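Local coordinates for hypothetical protein TM0894 (Thermotoga maritima, PDB 1ZTC), which probably acts as a metal-dependent hydrolase of the metallo-beta-lactamase superfamily, perhaps an endoribonuclease, and holds two nickel ions in its crystal structure, at residues L161-E164 and N165-R168. Residues are numbered along the deposited sequence; the frame is centred on the assembly and turned at random.
Sequences LDTE and NAGR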
ATOM      1  N   LEU A 161      13.033 -23.540 -15.494  1.00 44.48           N
ATOM      2  CA  LEU A 161      13.000 -24.627 -14.537  1.00 44.95           C
ATOM      3  C   LEU A 161      12.252 -25.820 -15.150  1.00 44.92           C
ATOM      4  O   LEU A 161      11.170 -25.650 -15.699  1.00 46.27           O
ATOM      5  CB  LEU A 161      12.272 -24.179 -13.271  1.00 43.18           C
ATOM      6  CG  LEU A 161      12.534 -22.770 -12.698  1.00 45.24           C
ATOM      7  CD1 LEU A 161      11.673 -22.575 -11.464  1.00 48.95           C
ATOM      8  CD2 LEU A 161      13.994 -22.604 -12.365  1.00 49.63           C
ATOM      9  N   ASP A 162      12.805 -27.005 -15.011  1.00 45.06           N
ATOM     10  CA  ASP A 162      12.060 -28.214 -15.361  1.00 46.60           C
ATOM     11  C   ASP A 162      11.561 -28.876 -14.083  1.00 45.06           C
ATOM     12  O   ASP A 162      12.309 -29.524 -13.358  1.00 44.69           O
ATOM     13  CB  ASP A 162      12.813 -29.127 -16.300  1.00 50.11           C
ATOM     14  CG  ASP A 162      12.791 -28.578 -17.770  1.00 56.63           C
ATOM     15  OD1 ASP A 162      11.702 -28.266 -18.320  1.00 58.89           O
ATOM     16  OD2 ASP A 162      13.882 -28.426 -18.343  1.00 63.73           O
ATOM     17  N   THR A 163      10.287 -28.623 -13.800  1.00 44.26           N
ATOM     18  CA  THR A 163       9.646 -29.054 -12.565  1.00 45.27           C
ATOM     19  C   THR A 163       8.702 -30.221 -12.819  1.00 46.30           C
ATOM     20  O   THR A 163       8.162 -30.407 -13.921  1.00 46.88           O
ATOM     21  CB  THR A 163       8.859 -27.912 -11.877  1.00 44.64           C
ATOM     22  OG1 THR A 163       7.593 -27.718 -12.530  1.00 42.64           O
ATOM     23  CG2 THR A 163       9.654 -26.590 -11.894  1.00 42.71           C
ATOM     24  N   GLU A 164       8.530 -31.038 -11.786  1.00 47.57           N
ATOM     25  CA  GLU A 164       7.636 -32.185 -11.842  1.00 47.65           C
ATOM     26  C   GLU A 164       6.172 -31.777 -11.722  1.00 46.59           C
ATOM     27  O   GLU A 164       5.294 -32.392 -12.331  1.00 47.41           O
ATOM     28  CB  GLU A 164       7.979 -33.131 -10.689  1.00 48.62           C
ATOM     29  CG  GLU A 164       7.275 -34.471 -10.733  1.00 54.17           C
ATOM     30  CD  GLU A 164       7.357 -35.251  -9.405  1.00 63.03           C
ATOM     31  OE1 GLU A 164       7.449 -34.595  -8.323  1.00 72.89           O
ATOM     32  OE2 GLU A 164       7.331 -36.520  -9.457  1.00 71.57           O
ATOM     33  N   ASN A 165       5.903 -30.756 -10.919  1.00 43.96           N
ATOM     34  CA  ASN A 165       4.524 -30.392 -10.584  1.00 44.29           C
ATOM     35  C   ASN A 165       3.947 -29.227 -11.383  1.00 43.67           C
ATOM     36  O   ASN A 165       2.739 -29.012 -11.375  1.00 44.63           O
ATOM     37  CB  ASN A 165       4.403 -30.106  -9.079  1.00 41.78           C
ATOM     38  CG  ASN A 165       5.241 -28.915  -8.642  1.00 44.18           C
ATOM     39  OD1 ASN A 165       6.418 -28.766  -9.031  1.00 41.06           O
ATOM     40  ND2 ASN A 165       4.649 -28.054  -7.845  1.00 40.77           N
ATOM     41  N   ALA A 166       4.798 -28.452 -12.038  1.00 44.41           N
ATOM     42  CA  ALA A 166       4.341 -27.303 -12.818  1.00 44.67           C
ATOM     43  C   ALA A 166       4.891 -27.260 -14.245  1.00 44.28           C
ATOM     44  O   ALA A 166       4.707 -26.271 -14.959  1.00 44.63           O
ATOM     45  CB  ALA A 166       4.650 -26.025 -12.094  1.00 44.65           C
ATOM     46  N   GLY A 167       5.528 -28.339 -14.666  1.00 42.70           N
ATOM     47  CA  GLY A 167       6.118 -28.418 -15.976  1.00 43.25           C
ATOM     48  C   GLY A 167       7.300 -27.453 -16.119  1.00 42.71           C
ATOM     49  O   GLY A 167       8.058 -27.251 -15.184  1.00 42.54           O
ATOM     50  N   ARG A 168       7.432 -26.890 -17.314  1.00 43.49           N
ATOM     51  CA  ARG A 168       8.538 -26.020 -17.684  1.00 45.38           C
ATOM     52  C   ARG A 168       8.130 -24.595 -17.335  1.00 43.44           C
ATOM     53  O   ARG A 168       7.150 -24.074 -17.860  1.00 42.22           O
ATOM     54  CB  ARG A 168       8.929 -26.174 -19.172  1.00 43.96           C
ATOM     55  CG  ARG A 168       9.960 -25.147 -19.602  1.00 49.59           C
ATOM     56  CD  ARG A 168      10.679 -25.471 -20.897  1.00 47.40           C
ATOM     57  NE  ARG A 168      11.629 -26.555 -20.707  1.00 44.25           N
ATOM     58  CZ  ARG A 168      12.596 -26.875 -21.552  1.00 42.50           C
ATOM     59  NH1 ARG A 168      13.402 -27.890 -21.260  1.00 42.53           N
ATOM     60  NH2 ARG A 168      12.757 -26.218 -22.687  1.00 45.95           N
TER
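Thr163 and Gly167 meet across the beta-hairpin turn that joins strand 157-163 to the antiparallel strand 169-171, in one of the two mixed sheets of the metallo-beta-lactamase fold. The hydroxyl of Thr163 sits inside the turn and works in both directions. It donates to Gly167 O (OG1 to O 2.7 Å), and it accepts from the backbone of Ala166 (N to OG1 2.9 Å), a more bent bond at 138°. A chi1 of 79° puts OG1 between the backbone N and the carbonyl carbon of Thr163, which turns it inward over the loop. Gly167 O is gripped twice, since Thr163 N also reaches it at 3.0 Å, rising well above the carbonyl plane. Gly167 itself has a positive phi of 67°, a backbone shape that glycine adopts easily. Within the turn, the side chain of Asn165 reaches strand 13-19 of the other sheet, where ND2 hydrogen-bonds to Leu15 O.

On the other face of the hairpin Asp162 and Arg168, a non-hydrogen-bonded antiparallel pair, run side by side in the same direction. Arg168 N hydrogen-bonds to the carboxylate OD2 of Asp205. The arginine chain leaves with CG anti to the backbone N and then bends at chi3, presenting the guanidinium side-on. The salt bridge is two-pronged: Arg168 NE meets Asp162 OD1 at 2.9 Å, nearly straight and in the guanidinium plane, while Arg168 NH1 meets Asp162 OD2 at 3.0 Å, tilted from that plane, each oxygen using its syn lone pair.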